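Local coordinates for protein alpha-galactosidase (Lactobacillus brevis, PDB 3MI6) that probably hydrolyses terminal, non-reducing alpha-D-galactose residues from alpha-D-galactosides, at residues Q91-N96 and V175-L180; A164-P169 and A289-P294; L186-Y191 and L235-T240; Q244-G249 and L298-A303; D383-Q388 and D421-Q426. All coordinates share one frame; numbering follows the deposited sequence.

In the fold
Contacts 1 to 4 belong to the N-terminal beta-sandwich region and contact 5 to the loops of the parallel eight-stranded barrel, about 40 to 54 Å away between centres. Contacts 2 and 4 share strand 290-301, which lies between 159-167 and 247-252 in one nine-stranded antiparallel sheet; contact 2 is near its start and contact 4 near its end, their centres about 31 Å apart. Contact 3 adds strand 233-236, next to 247-252, its centre about 10 Å from that of contact 4, the two in direct touch. Contact 1 belongs to a second sheet packed against contact 2, with centres about 12 Å apart. Along the chain contacts 1 and 2 interlock, contact 3 is nested inside contact 2, and strand 290-301 ties the sandwich to the barrel region that follows it.

Contact 1: Q91-N96 and V175-L180; sequences QVTQAN and VLNRAL
The side-chain amides of Q91 and N177 stand almost perpendicular, their planes 89° apart, with Q91 OE1 3.7 Å from N177 ND2. Close to the plane of the N177 amide lies T93 OG1, which accepts from N177 ND2 at 2.6 Å and so fixes the rotation of that group. N177 comes to this position with CG anti to its carbonyl carbon (chi1 -48°), a turn that carries the amide across the T93 side chain at roughly a right angle. With an alanine here, T93 OG1 would probably be left without its amide donor and the flank of Q91 with less cover.

Strands 90-93 and 174-186 run antiparallel, and a beta bulge interrupts their ladder. T93 and V175 form a hydrogen-bonded pair, T93 N to V175 O at 3.0 Å and V175 N to T93 O at 3.1 Å. V92 and L176 follow as a non-hydrogen-bonded pair; the register then slips by one residue, so that Q91 O accepts from N177 N at 3.0 Å while Q91 pairs with R178. On the face opposite the amides, V92 and L176 lie side by side, V92 CG2 4.1 Å from L176 CD2, and L176 goes on to meet F291. The amide of Q91 also reaches across the subunit interface: its NE2 is hydrogen-bonded to E280 of the second subunit.

Contact 2: A164-P169 and A289-P294; sequences AKFTNP and ATFQTP
Backbone bonds join F166 to F291 in both directions, F166 N to F291 O at 2.7 Å and F291 N to F166 O at 2.9 Å. The antiparallel ladder extends either way from this pair: N168 N reaches A289 O, and T293 N donates to A164 O at 2.8 Å. K165 with Q292 and T167 with T290 are the intervening non-hydrogen-bonded pairs.

Side-chain polar groups finish one end. T293 OG1, turned between its own N and carbonyl carbon (chi1 76°), accepts from A164 N at 3.0 Å. The chain of Q292 bends at chi2 (63°), which returns NE2 to T293 O at 2.9 Å, that oxygen lying in the amide plane, while Q292 OE1 rests 3.7 Å from K165 CB. Replacing Q292 by an alanine would probably cost T293 O its amide donor and bare the flank of K165.

Apolar contacts divide between the two faces of the sheet. T167 CG2 and T290 CG2 lie side by side on one; on the other, F166 CD1 approaches the edge of the F291 ring, 4.2 Å from F291 CD2, and both phenylalanines press on L176 of the second sheet. The contact is thus two-faced: the more solvent-accessible K165, T167, T290 and Q292 on one side, and on the other two buried phenylalanines that pack against L176.

Contact 3: L186-Y191 and L235-T240; sequences LPDANY and LARPQT
D188 and R237 are joined by a salt bridge in which the guanidinium meets the carboxylate end-on, the two planes only 10° apart. R237 NH1 reaches D188 OD1 at 2.8 Å and NH2 reaches D188 OD2 at 3.2 Å, the second on the syn lone pair. NH1 also donates to N190 O at 3.3 Å, from well above that carbonyl's plane. D188 OD1 has a further donor in N190 N, met on its anti lone pair, which closes an Asx turn and steadies the carboxylate for its partner.

Stacking is the second kind of interaction. The R237 guanidinium lies flat on the Y191 ring, centres 4.2 Å apart and planes at 8°, with Y191 OH over the centre of the guanidinium. L235 takes the opposite face of the ring in a CH-pi contact, its CD1 4.3 Å from the centroid. The bend of the R237 chain at chi2 (-65°) brings the group back over the ring, although its CB points away from the loop.

Apolar contact completes the set: L186 CD1 and L235 CD1 meet tip to tip at 3.8 Å. Segment 186-191 links strands 174-186 and 192-197 of the two sheets, while R237 opens a type I beta turn (R237 to T240) after strand 233-236. Salt bridge, carbonyl bond and stack all act on one guanidinium, whose charge is probably largely balanced by D188 while its flat face remains pressed on the tyrosine.

Contact 4: Q244-G249 and L298-A303; sequences QGAVFG and LSYTSA
F248 and Y300 bring their rings together obliquely, planes at 58°, with Y300 CD2 over one face of F248 and 3.5 Å from F248 CE2. Y300 extends with CG anti to its own N (chi1 169°), which carries the ring past F248 to A246, whose CB lies 3.3 Å from Y300 OH. On the reverse face of the sheet V247 CG1 and T301 CG2 run side by side at 3.7 Å.

Beneath these side chains is the antiparallel pairing of strands 247-252 and 290-301, neighbours in the large sheet of the N-terminal sandwich. V247 N donates to T301 O at 3.1 Å and T301 N returns a longer bond to V247 O; G249 N meets S299 O at 2.8 Å. F248 and Y300 form the non-hydrogen-bonded pair between them. Beyond the regular strand, G245 N makes a weak bond to S302 O, continuing the association into the turn.

A further layer sets these groups in place. Y300 OH shares a hydrogen bond of 2.7 Å with S302 OG, and A303 N closes an ST turn on T301 OG1 at 3.0 Å. Y36 meets the F248 ring, whereas helix 305-319 covers the face of V247 and S299, its Q311 bonding to S299 OG and Y300 O. The polar end of Y300 is therefore satisfied locally while its ring packs on F248 and A246, so the one side chain joins the F248 packing to the turn at the strand's end.

Contact 5: D383-Q388 and D421-Q426; sequences DWFVDQ and DSDLYQ
In the loops that follow the second and third strands of the eight-stranded barrel, the D383 carboxylate accepts from the backbone N-H groups of D423 and L424. D423 N donates to D383 OD2 at 3.3 Å, on its syn lone pair, and L424 N makes a weak bond of 3.4 Å to D383 OD1. The carboxylate arrives at these two nitrogens with CG anti to its carbonyl carbon (chi1 -68°).

Such loops, on the side of a TIM barrel where the strands end, are the ones that commonly carry active-site residues; here the D383 side chain is about 11 Å from that of D368, a predicted substrate-binding residue. D383 also lies close to another acid, D383 OD2 being 4.1 Å from D423 OD1, which the N-H of D423, and more weakly that of L424, may help to offset. F385 places its ring edge toward D423, its CZ 3.8 Å from D423 OD2, while D383 O sits over the centre of one face. That carbonyl accepts from F385 N at 2.7 Å, closing an inverse gamma turn centred on W384.

Contact 1: Q91-N96 and V175-L180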
# COMPACT_ATOMS: atom_id res chain seq x y z
N GLN D 91 17.69 -1.14 -34.92
CA GLN D 91 18.65 -2.19 -35.29
C GLN D 91 18.68 -2.34 -36.82
O GLN D 91 17.63 -2.25 -37.47
CB GLN D 91 18.30 -3.52 -34.61
CG GLN D 91 19.38 -4.59 -34.70
CD GLN D 91 18.96 -5.94 -34.11
OE1 GLN D 91 17.97 -6.55 -34.53
NE2 GLN D 91 19.74 -6.41 -33.15
N VAL D 92 19.87 -2.58 -37.39
CA VAL D 92 20.04 -2.72 -38.83
C VAL D 92 20.84 -3.97 -39.21
O VAL D 92 21.96 -4.15 -38.75
CB VAL D 92 20.78 -1.53 -39.46
CG1 VAL D 92 20.53 -1.48 -40.97
CG2 VAL D 92 20.39 -0.23 -38.81
N THR D 93 20.27 -4.80 -40.08
CA THR D 93 20.92 -6.01 -40.56
C THR D 93 21.57 -5.76 -41.92
O THR D 93 20.93 -5.21 -42.83
CB THR D 93 19.91 -7.18 -40.72
OG1 THR D 93 19.11 -7.31 -39.54
CG2 THR D 93 20.62 -8.51 -41.00
N GLN D 94 22.83 -6.16 -42.07
CA GLN D 94 23.51 -6.03 -43.35
C GLN D 94 23.24 -7.21 -44.27
O GLN D 94 22.53 -8.15 -43.90
CB GLN D 94 25.00 -5.87 -43.15
CG GLN D 94 25.39 -4.63 -42.35
CD GLN D 94 26.84 -4.67 -41.91
OE1 GLN D 94 27.73 -4.97 -42.70
NE2 GLN D 94 27.09 -4.37 -40.62
N ALA D 95 23.81 -7.14 -45.47
CA ALA D 95 23.74 -8.25 -46.43
C ALA D 95 24.40 -9.49 -45.85
O ALA D 95 24.03 -10.61 -46.20
CB ALA D 95 24.39 -7.85 -47.73
N ASN D 96 25.35 -9.29 -44.95
CA ASN D 96 26.14 -10.39 -44.39
C ASN D 96 25.60 -10.96 -43.09
O ASN D 96 26.13 -11.96 -42.59
CB ASN D 96 27.60 -9.97 -44.18
CG ASN D 96 27.79 -9.00 -43.02
OD1 ASN D 96 26.83 -8.41 -42.52
ND2 ASN D 96 29.03 -8.82 -42.60
N VAL D 175 18.54 -3.60 -43.88
CA VAL D 175 17.21 -3.89 -43.33
C VAL D 175 17.02 -3.24 -41.96
O VAL D 175 17.89 -3.34 -41.10
CB VAL D 175 16.95 -5.41 -43.22
CG1 VAL D 175 15.53 -5.66 -42.77
CG2 VAL D 175 17.20 -6.07 -44.57
N LEU D 176 15.89 -2.54 -41.77
CA LEU D 176 15.56 -1.99 -40.46
C LEU D 176 14.69 -2.98 -39.70
O LEU D 176 13.52 -3.17 -40.07
CB LEU D 176 14.77 -0.70 -40.58
CG LEU D 176 15.46 0.50 -41.19
CD1 LEU D 176 14.51 1.65 -41.13
CD2 LEU D 176 16.72 0.82 -40.42
N ASN D 177 15.25 -3.59 -38.66
CA ASN D 177 14.47 -4.52 -37.85
C ASN D 177 13.65 -3.81 -36.77
O ASN D 177 12.63 -4.31 -36.29
CB ASN D 177 15.37 -5.56 -37.18
CG ASN D 177 16.35 -6.18 -38.14
OD1 ASN D 177 16.01 -7.08 -38.91
ND2 ASN D 177 17.59 -5.71 -38.10
N ARG D 178 14.12 -2.63 -36.40
CA ARG D 178 13.56 -1.86 -35.32
C ARG D 178 13.83 -0.38 -35.58
O ARG D 178 14.98 0.02 -35.73
CB ARG D 178 14.21 -2.30 -34.00
CG ARG D 178 13.87 -1.46 -32.80
CD ARG D 178 14.58 -2.04 -31.59
NE ARG D 178 14.11 -3.39 -31.32
CZ ARG D 178 13.55 -3.77 -30.17
NH1 ARG D 178 13.43 -2.90 -29.17
NH2 ARG D 178 13.13 -5.02 -30.04
N ALA D 179 12.77 0.41 -35.65
CA ALA D 179 12.90 1.84 -35.91
C ALA D 179 11.99 2.63 -34.98
O ALA D 179 11.00 3.21 -35.43
CB ALA D 179 12.57 2.14 -37.34
N LEU D 180 12.31 2.66 -33.69
CA LEU D 180 11.51 3.42 -32.74
C LEU D 180 11.53 4.91 -33.06
O LEU D 180 12.38 5.38 -33.80
CB LEU D 180 11.97 3.18 -31.31
CG LEU D 180 11.36 2.02 -30.52
CD1 LEU D 180 10.28 1.32 -31.28
CD2 LEU D 180 12.44 1.04 -30.05

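Contact 2: A164-P169 and A289-P294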
# COMPACT_ATOMS: atom_id res chain seq x y z
N ALA D 164 12.66 10.07 -36.31
CA ALA D 164 13.90 9.61 -36.90
C ALA D 164 13.67 9.35 -38.37
O ALA D 164 12.59 8.92 -38.76
CB ALA D 164 14.39 8.35 -36.20
N LYS D 165 14.68 9.65 -39.19
CA LYS D 165 14.64 9.39 -40.62
C LYS D 165 15.92 8.72 -41.02
O LYS D 165 17.00 9.26 -40.77
CB LYS D 165 14.52 10.70 -41.40
CG LYS D 165 14.42 10.51 -42.89
CD LYS D 165 14.48 11.86 -43.59
CE LYS D 165 13.55 11.90 -44.80
NZ LYS D 165 13.78 13.13 -45.62
N PHE D 166 15.81 7.55 -41.63
CA PHE D 166 16.97 6.77 -42.03
C PHE D 166 17.24 6.97 -43.52
O PHE D 166 16.32 6.96 -44.33
CB PHE D 166 16.71 5.28 -41.78
CG PHE D 166 16.67 4.89 -40.33
CD1 PHE D 166 15.62 5.28 -39.52
CD2 PHE D 166 17.67 4.11 -39.77
CE1 PHE D 166 15.59 4.92 -38.18
CE2 PHE D 166 17.63 3.75 -38.44
CZ PHE D 166 16.60 4.16 -37.65
N THR D 167 18.51 7.17 -43.87
CA THR D 167 18.90 7.28 -45.28
C THR D 167 19.95 6.24 -45.63
O THR D 167 20.88 6.00 -44.85
CB THR D 167 19.46 8.69 -45.64
OG1 THR D 167 18.72 9.72 -44.96
CG2 THR D 167 19.40 8.91 -47.16
N ASN D 168 19.79 5.59 -46.78
CA ASN D 168 20.79 4.66 -47.29
C ASN D 168 21.46 5.23 -48.53
O ASN D 168 20.89 5.19 -49.62
CB ASN D 168 20.15 3.30 -47.62
CG ASN D 168 21.19 2.23 -47.94
OD1 ASN D 168 22.39 2.49 -47.91
ND2 ASN D 168 20.73 1.03 -48.26
N PRO D 169 22.68 5.79 -48.37
CA PRO D 169 23.49 6.32 -49.47
C PRO D 169 24.50 5.29 -49.98
O PRO D 169 25.14 5.53 -51.00
CB PRO D 169 24.24 7.49 -48.81
CG PRO D 169 23.89 7.45 -47.33
CD PRO D 169 23.30 6.10 -47.07
N ALA D 289 17.30 4.91 -50.68
CA ALA D 289 15.99 4.86 -50.05
C ALA D 289 16.00 5.50 -48.67
O ALA D 289 17.06 5.67 -48.05
CB ALA D 289 15.50 3.42 -49.97
N THR D 290 14.81 5.83 -48.19
CA THR D 290 14.67 6.51 -46.92
C THR D 290 13.52 5.93 -46.12
O THR D 290 12.57 5.39 -46.67
CB THR D 290 14.34 7.98 -47.13
OG1 THR D 290 13.29 8.09 -48.10
CG2 THR D 290 15.56 8.72 -47.65
N PHE D 291 13.62 6.05 -44.80
CA PHE D 291 12.53 5.64 -43.92
C PHE D 291 12.28 6.67 -42.82
O PHE D 291 13.17 6.98 -42.03
CB PHE D 291 12.79 4.25 -43.32
CG PHE D 291 11.72 3.81 -42.37
CD1 PHE D 291 10.54 3.30 -42.85
CD2 PHE D 291 11.89 3.95 -41.01
CE1 PHE D 291 9.54 2.92 -41.99
CE2 PHE D 291 10.90 3.57 -40.14
CZ PHE D 291 9.72 3.05 -40.63
N GLN D 292 11.05 7.19 -42.78
CA GLN D 292 10.62 8.17 -41.76
C GLN D 292 9.79 7.50 -40.64
O GLN D 292 8.78 6.85 -40.92
CB GLN D 292 9.80 9.29 -42.44
CG GLN D 292 9.19 10.34 -41.52
CD GLN D 292 10.25 11.14 -40.77
OE1 GLN D 292 11.02 11.90 -41.36
NE2 GLN D 292 10.28 10.98 -39.45
N THR D 293 10.19 7.65 -39.37
CA THR D 293 9.33 7.17 -38.28
C THR D 293 8.15 8.11 -38.05
O THR D 293 8.23 9.30 -38.37
CB THR D 293 10.05 6.99 -36.94
OG1 THR D 293 10.26 8.27 -36.34
CG2 THR D 293 11.36 6.27 -37.10
N PRO D 294 7.04 7.58 -37.48
CA PRO D 294 5.94 8.46 -37.08
C PRO D 294 6.46 9.31 -35.95
O PRO D 294 7.45 8.92 -35.33
CB PRO D 294 4.89 7.48 -36.55
CG PRO D 294 5.30 6.14 -37.01
CD PRO D 294 6.78 6.17 -37.16

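Contact 3: L186-Y191 and L235-T240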
# COMPACT_ATOMS: atom_id res chain seq x y z
N LEU D 186 16.31 8.32 -18.39
CA LEU D 186 16.30 9.12 -17.17
C LEU D 186 17.21 8.47 -16.15
O LEU D 186 17.44 7.26 -16.19
CB LEU D 186 14.89 9.22 -16.62
CG LEU D 186 13.83 9.87 -17.52
CD1 LEU D 186 12.43 9.59 -16.97
CD2 LEU D 186 14.08 11.37 -17.68
N PRO D 187 17.73 9.29 -15.21
CA PRO D 187 18.74 8.90 -14.22
C PRO D 187 18.24 8.03 -13.06
O PRO D 187 19.08 7.48 -12.36
CB PRO D 187 19.21 10.26 -13.67
CG PRO D 187 18.53 11.30 -14.51
CD PRO D 187 17.32 10.69 -15.04
N ASP D 188 16.93 7.93 -12.84
CA ASP D 188 16.37 7.06 -11.80
C ASP D 188 15.04 6.39 -12.20
O ASP D 188 14.54 6.59 -13.30
CB ASP D 188 16.16 7.83 -10.49
CG ASP D 188 14.99 8.81 -10.55
OD1 ASP D 188 13.81 8.36 -10.45
OD2 ASP D 188 15.25 10.03 -10.66
N ALA D 189 14.47 5.60 -11.30
CA ALA D 189 13.27 4.86 -11.65
C ALA D 189 12.20 4.98 -10.58
O ALA D 189 11.36 4.09 -10.40
CB ALA D 189 13.60 3.40 -11.88
N ASN D 190 12.24 6.10 -9.86
CA ASN D 190 11.18 6.37 -8.90
C ASN D 190 9.96 6.99 -9.59
O ASN D 190 9.58 8.12 -9.28
CB ASN D 190 11.66 7.27 -7.74
CG ASN D 190 12.99 6.79 -7.11
OD1 ASN D 190 13.82 7.62 -6.69
ND2 ASN D 190 13.20 5.47 -7.05
N TYR D 191 9.36 6.26 -10.54
CA TYR D 191 8.11 6.73 -11.15
C TYR D 191 7.02 5.67 -11.10
O TYR D 191 7.30 4.49 -10.91
CB TYR D 191 8.32 7.16 -12.61
CG TYR D 191 9.27 8.32 -12.82
CD1 TYR D 191 8.81 9.62 -12.77
CD2 TYR D 191 10.61 8.11 -13.07
CE1 TYR D 191 9.66 10.69 -12.96
CE2 TYR D 191 11.47 9.17 -13.27
CZ TYR D 191 10.99 10.46 -13.21
OH TYR D 191 11.84 11.52 -13.39
N LEU D 235 4.76 8.95 -16.99
CA LEU D 235 5.61 8.58 -15.87
C LEU D 235 5.41 9.62 -14.79
O LEU D 235 5.87 10.76 -14.94
CB LEU D 235 7.08 8.58 -16.26
CG LEU D 235 7.74 7.40 -16.97
CD1 LEU D 235 9.24 7.52 -16.77
CD2 LEU D 235 7.24 6.08 -16.42
N ALA D 236 4.72 9.25 -13.72
CA ALA D 236 4.51 10.20 -12.63
C ALA D 236 5.44 9.91 -11.47
O ALA D 236 5.78 8.75 -11.21
CB ALA D 236 3.07 10.17 -12.18
N ARG D 237 5.88 10.96 -10.78
CA ARG D 237 6.51 10.77 -9.50
C ARG D 237 5.41 10.19 -8.61
O ARG D 237 4.22 10.38 -8.92
CB ARG D 237 7.03 12.10 -8.97
CG ARG D 237 8.26 12.61 -9.70
CD ARG D 237 9.45 11.68 -9.49
NE ARG D 237 10.71 12.30 -9.86
CZ ARG D 237 11.87 11.65 -9.97
NH1 ARG D 237 11.91 10.34 -9.75
NH2 ARG D 237 12.97 12.31 -10.31
N PRO D 238 5.79 9.48 -7.54
CA PRO D 238 4.84 8.69 -6.71
C PRO D 238 3.70 9.51 -6.11
O PRO D 238 2.64 8.95 -5.89
CB PRO D 238 5.72 8.13 -5.60
CG PRO D 238 7.09 8.05 -6.23
CD PRO D 238 7.18 9.28 -7.10
N GLN D 239 3.92 10.80 -5.86
CA GLN D 239 2.91 11.64 -5.23
C GLN D 239 2.24 12.61 -6.18
O GLN D 239 1.40 13.40 -5.77
CB GLN D 239 3.49 12.41 -4.06
CG GLN D 239 3.26 11.72 -2.74
CD GLN D 239 4.16 10.52 -2.55
OE1 GLN D 239 3.69 9.44 -2.15
NE2 GLN D 239 5.47 10.69 -2.84
N THR D 240 2.63 12.57 -7.44
CA THR D 240 1.94 13.36 -8.43
C THR D 240 0.47 12.98 -8.57
O THR D 240 0.11 11.80 -8.53
CB THR D 240 2.62 13.24 -9.78
OG1 THR D 240 3.95 13.75 -9.66
CG2 THR D 240 1.86 14.05 -10.83

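Contact 4: Q244-G249 and L298-A303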
# COMPACT_ATOMS: atom_id res chain seq x y z
N GLN D 244 -1.07 18.55 -8.68
CA GLN D 244 0.30 18.95 -8.31
C GLN D 244 1.31 17.87 -8.68
O GLN D 244 0.97 16.69 -8.69
CB GLN D 244 0.39 19.17 -6.79
CG GLN D 244 0.81 17.93 -5.96
CD GLN D 244 0.19 17.90 -4.51
OE1 GLN D 244 -0.55 18.82 -4.10
NE2 GLN D 244 0.51 16.83 -3.75
N GLY D 245 2.56 18.27 -8.98
CA GLY D 245 3.64 17.30 -9.12
C GLY D 245 4.15 16.91 -10.51
O GLY D 245 3.48 17.10 -11.53
N ALA D 246 5.36 16.34 -10.51
CA ALA D 246 6.13 16.04 -11.72
C ALA D 246 5.63 14.83 -12.47
O ALA D 246 5.28 13.82 -11.87
CB ALA D 246 7.58 15.81 -11.36
N VAL D 247 5.64 14.91 -13.79
CA VAL D 247 5.11 13.86 -14.65
C VAL D 247 5.50 14.06 -16.11
O VAL D 247 5.42 15.16 -16.65
CB VAL D 247 3.58 13.81 -14.61
CG1 VAL D 247 2.96 15.22 -14.73
CG2 VAL D 247 3.08 12.91 -15.71
N PHE D 248 5.93 12.97 -16.74
CA PHE D 248 6.19 12.96 -18.17
C PHE D 248 5.01 12.36 -18.92
O PHE D 248 4.33 11.48 -18.41
CB PHE D 248 7.43 12.15 -18.46
CG PHE D 248 8.68 12.77 -17.94
CD1 PHE D 248 9.16 12.43 -16.68
CD2 PHE D 248 9.36 13.71 -18.68
CE1 PHE D 248 10.32 13.00 -16.20
CE2 PHE D 248 10.51 14.29 -18.20
CZ PHE D 248 11.00 13.94 -16.96
N GLY D 249 4.79 12.84 -20.12
CA GLY D 249 3.72 12.33 -20.96
C GLY D 249 4.28 11.95 -22.31
O GLY D 249 5.08 12.68 -22.88
N LEU D 298 6.42 14.36 -26.75
CA LEU D 298 6.96 14.33 -25.39
C LEU D 298 6.61 15.61 -24.61
O LEU D 298 6.45 16.69 -25.19
CB LEU D 298 8.47 14.17 -25.40
CG LEU D 298 9.02 12.77 -25.13
CD1 LEU D 298 8.57 11.82 -26.24
CD2 LEU D 298 10.54 12.78 -25.07
N SER D 299 6.49 15.48 -23.29
CA SER D 299 6.06 16.59 -22.46
C SER D 299 6.32 16.35 -20.98
O SER D 299 6.32 15.21 -20.50
CB SER D 299 4.57 16.87 -22.69
OG SER D 299 4.26 18.20 -22.33
N TYR D 300 6.54 17.44 -20.26
CA TYR D 300 6.77 17.38 -18.84
C TYR D 300 6.10 18.57 -18.18
O TYR D 300 5.85 19.59 -18.82
CB TYR D 300 8.25 17.38 -18.51
CG TYR D 300 8.53 17.59 -17.03
CD1 TYR D 300 8.51 18.87 -16.47
CD2 TYR D 300 8.81 16.52 -16.19
CE1 TYR D 300 8.75 19.08 -15.13
CE2 TYR D 300 9.06 16.71 -14.83
CZ TYR D 300 9.03 18.00 -14.31
OH TYR D 300 9.27 18.21 -12.97
N THR D 301 5.80 18.43 -16.90
CA THR D 301 5.34 19.53 -16.07
C THR D 301 5.58 19.18 -14.61
O THR D 301 5.75 18.02 -14.27
CB THR D 301 3.86 19.85 -16.29
OG1 THR D 301 3.51 20.96 -15.47
CG2 THR D 301 3.00 18.69 -15.88
N SER D 302 5.59 20.19 -13.75
CA SER D 302 5.74 19.96 -12.32
C SER D 302 4.43 20.32 -11.65
O SER D 302 4.27 20.23 -10.43
CB SER D 302 6.85 20.84 -11.76
OG SER D 302 8.09 20.55 -12.37
N ALA D 303 3.49 20.76 -12.48
CA ALA D 303 2.25 21.28 -11.99
C ALA D 303 1.10 20.26 -12.03
O ALA D 303 -0.09 20.63 -11.95
CB ALA D 303 1.91 22.54 -12.73

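Contact 5: D383-Q388 and D421-Q426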
# COMPACT_ATOMS: atom_id res chain seq x y z
N ASP D 383 -19.50 -2.87 -51.32
CA ASP D 383 -20.38 -2.36 -52.36
C ASP D 383 -20.90 -0.97 -52.01
O ASP D 383 -22.08 -0.79 -51.68
CB ASP D 383 -21.56 -3.30 -52.57
CG ASP D 383 -21.14 -4.62 -53.17
OD1 ASP D 383 -20.02 -4.69 -53.72
OD2 ASP D 383 -21.94 -5.58 -53.09
N TRP D 384 -20.02 0.02 -52.09
CA TRP D 384 -20.33 1.37 -51.65
C TRP D 384 -21.19 2.14 -52.66
O TRP D 384 -20.82 3.21 -53.16
CB TRP D 384 -19.04 2.11 -51.29
CG TRP D 384 -18.23 1.32 -50.29
CD1 TRP D 384 -17.00 0.76 -50.48
CD2 TRP D 384 -18.64 0.97 -48.96
NE1 TRP D 384 -16.61 0.10 -49.34
CE2 TRP D 384 -17.59 0.21 -48.39
CE3 TRP D 384 -19.77 1.23 -48.19
CZ2 TRP D 384 -17.64 -0.29 -47.09
CZ3 TRP D 384 -19.83 0.74 -46.89
CH2 TRP D 384 -18.76 -0.01 -46.35
N PHE D 385 -22.36 1.57 -52.93
CA PHE D 385 -23.35 2.23 -53.76
C PHE D 385 -24.74 1.95 -53.18
O PHE D 385 -24.92 1.03 -52.39
CB PHE D 385 -23.22 1.77 -55.22
CG PHE D 385 -23.18 0.28 -55.39
CD1 PHE D 385 -24.29 -0.49 -55.11
CD2 PHE D 385 -22.04 -0.34 -55.86
CE1 PHE D 385 -24.27 -1.87 -55.28
CE2 PHE D 385 -22.01 -1.70 -56.03
CZ PHE D 385 -23.13 -2.47 -55.74
N VAL D 386 -25.72 2.76 -53.59
CA VAL D 386 -27.06 2.78 -53.00
C VAL D 386 -27.88 1.47 -53.08
O VAL D 386 -27.91 0.79 -54.11
CB VAL D 386 -27.90 3.91 -53.62
CG1 VAL D 386 -28.99 4.35 -52.65
CG2 VAL D 386 -27.00 5.09 -54.03
N ASP D 387 -28.56 1.15 -51.98
CA ASP D 387 -29.41 -0.04 -51.91
C ASP D 387 -30.86 0.33 -52.21
O ASP D 387 -31.55 0.88 -51.35
CB ASP D 387 -29.33 -0.68 -50.51
CG ASP D 387 -30.30 -1.84 -50.34
OD1 ASP D 387 -30.81 -2.34 -51.37
OD2 ASP D 387 -30.56 -2.26 -49.19
N GLN D 388 -31.32 -0.00 -53.41
CA GLN D 388 -32.62 0.49 -53.88
C GLN D 388 -33.87 -0.05 -53.16
O GLN D 388 -34.93 0.54 -53.24
CB GLN D 388 -32.75 0.35 -55.41
CG GLN D 388 -31.80 1.28 -56.18
CD GLN D 388 -31.88 1.13 -57.69
OE1 GLN D 388 -32.92 0.78 -58.25
NE2 GLN D 388 -30.76 1.40 -58.36
N ASP D 421 -19.79 -12.36 -49.57
CA ASP D 421 -21.00 -12.08 -50.33
C ASP D 421 -20.99 -10.62 -50.77
O ASP D 421 -21.70 -9.80 -50.21
CB ASP D 421 -22.27 -12.37 -49.51
CG ASP D 421 -23.55 -12.34 -50.36
OD1 ASP D 421 -23.44 -12.30 -51.62
OD2 ASP D 421 -24.67 -12.36 -49.79
N SER D 422 -20.17 -10.29 -51.76
CA SER D 422 -20.18 -8.94 -52.30
C SER D 422 -19.60 -8.81 -53.71
O SER D 422 -18.58 -9.42 -54.04
CB SER D 422 -19.45 -7.99 -51.34
OG SER D 422 -18.06 -8.07 -51.53
N ASP D 423 -20.25 -8.00 -54.53
CA ASP D 423 -19.80 -7.70 -55.89
C ASP D 423 -18.29 -7.46 -56.00
O ASP D 423 -17.66 -7.82 -56.99
CB ASP D 423 -20.54 -6.46 -56.45
CG ASP D 423 -22.03 -6.73 -56.76
OD1 ASP D 423 -22.55 -7.82 -56.42
OD2 ASP D 423 -22.67 -5.83 -57.36
N LEU D 424 -17.72 -6.82 -54.98
CA LEU D 424 -16.31 -6.46 -55.00
C LEU D 424 -15.48 -7.74 -54.98
O LEU D 424 -14.47 -7.85 -55.68
CB LEU D 424 -15.97 -5.60 -53.78
CG LEU D 424 -14.91 -4.51 -53.91
CD1 LEU D 424 -14.46 -4.03 -52.53
CD2 LEU D 424 -13.72 -4.98 -54.70
N TYR D 425 -15.92 -8.70 -54.18
CA TYR D 425 -15.12 -9.89 -53.97
C TYR D 425 -15.06 -10.67 -55.26
O TYR D 425 -14.06 -11.31 -55.57
CB TYR D 425 -15.71 -10.74 -52.84
CG TYR D 425 -15.01 -12.06 -52.66
CD1 TYR D 425 -13.73 -12.12 -52.14
CD2 TYR D 425 -15.62 -13.25 -53.03
CE1 TYR D 425 -13.08 -13.34 -51.99
CE2 TYR D 425 -14.99 -14.46 -52.89
CZ TYR D 425 -13.71 -14.50 -52.36
OH TYR D 425 -13.08 -15.73 -52.22
N GLN D 426 -16.12 -10.59 -56.04
CA GLN D 426 -16.21 -11.34 -57.29
C GLN D 426 -15.41 -10.66 -58.39
O GLN D 426 -15.20 -11.23 -59.45
CB GLN D 426 -17.68 -11.52 -57.68
CG GLN D 426 -18.60 -11.65 -56.46
CD GLN D 426 -19.62 -12.76 -56.59
OE1 GLN D 426 -19.27 -13.93 -56.74
NE2 GLN D 426 -20.90 -12.40 -56.50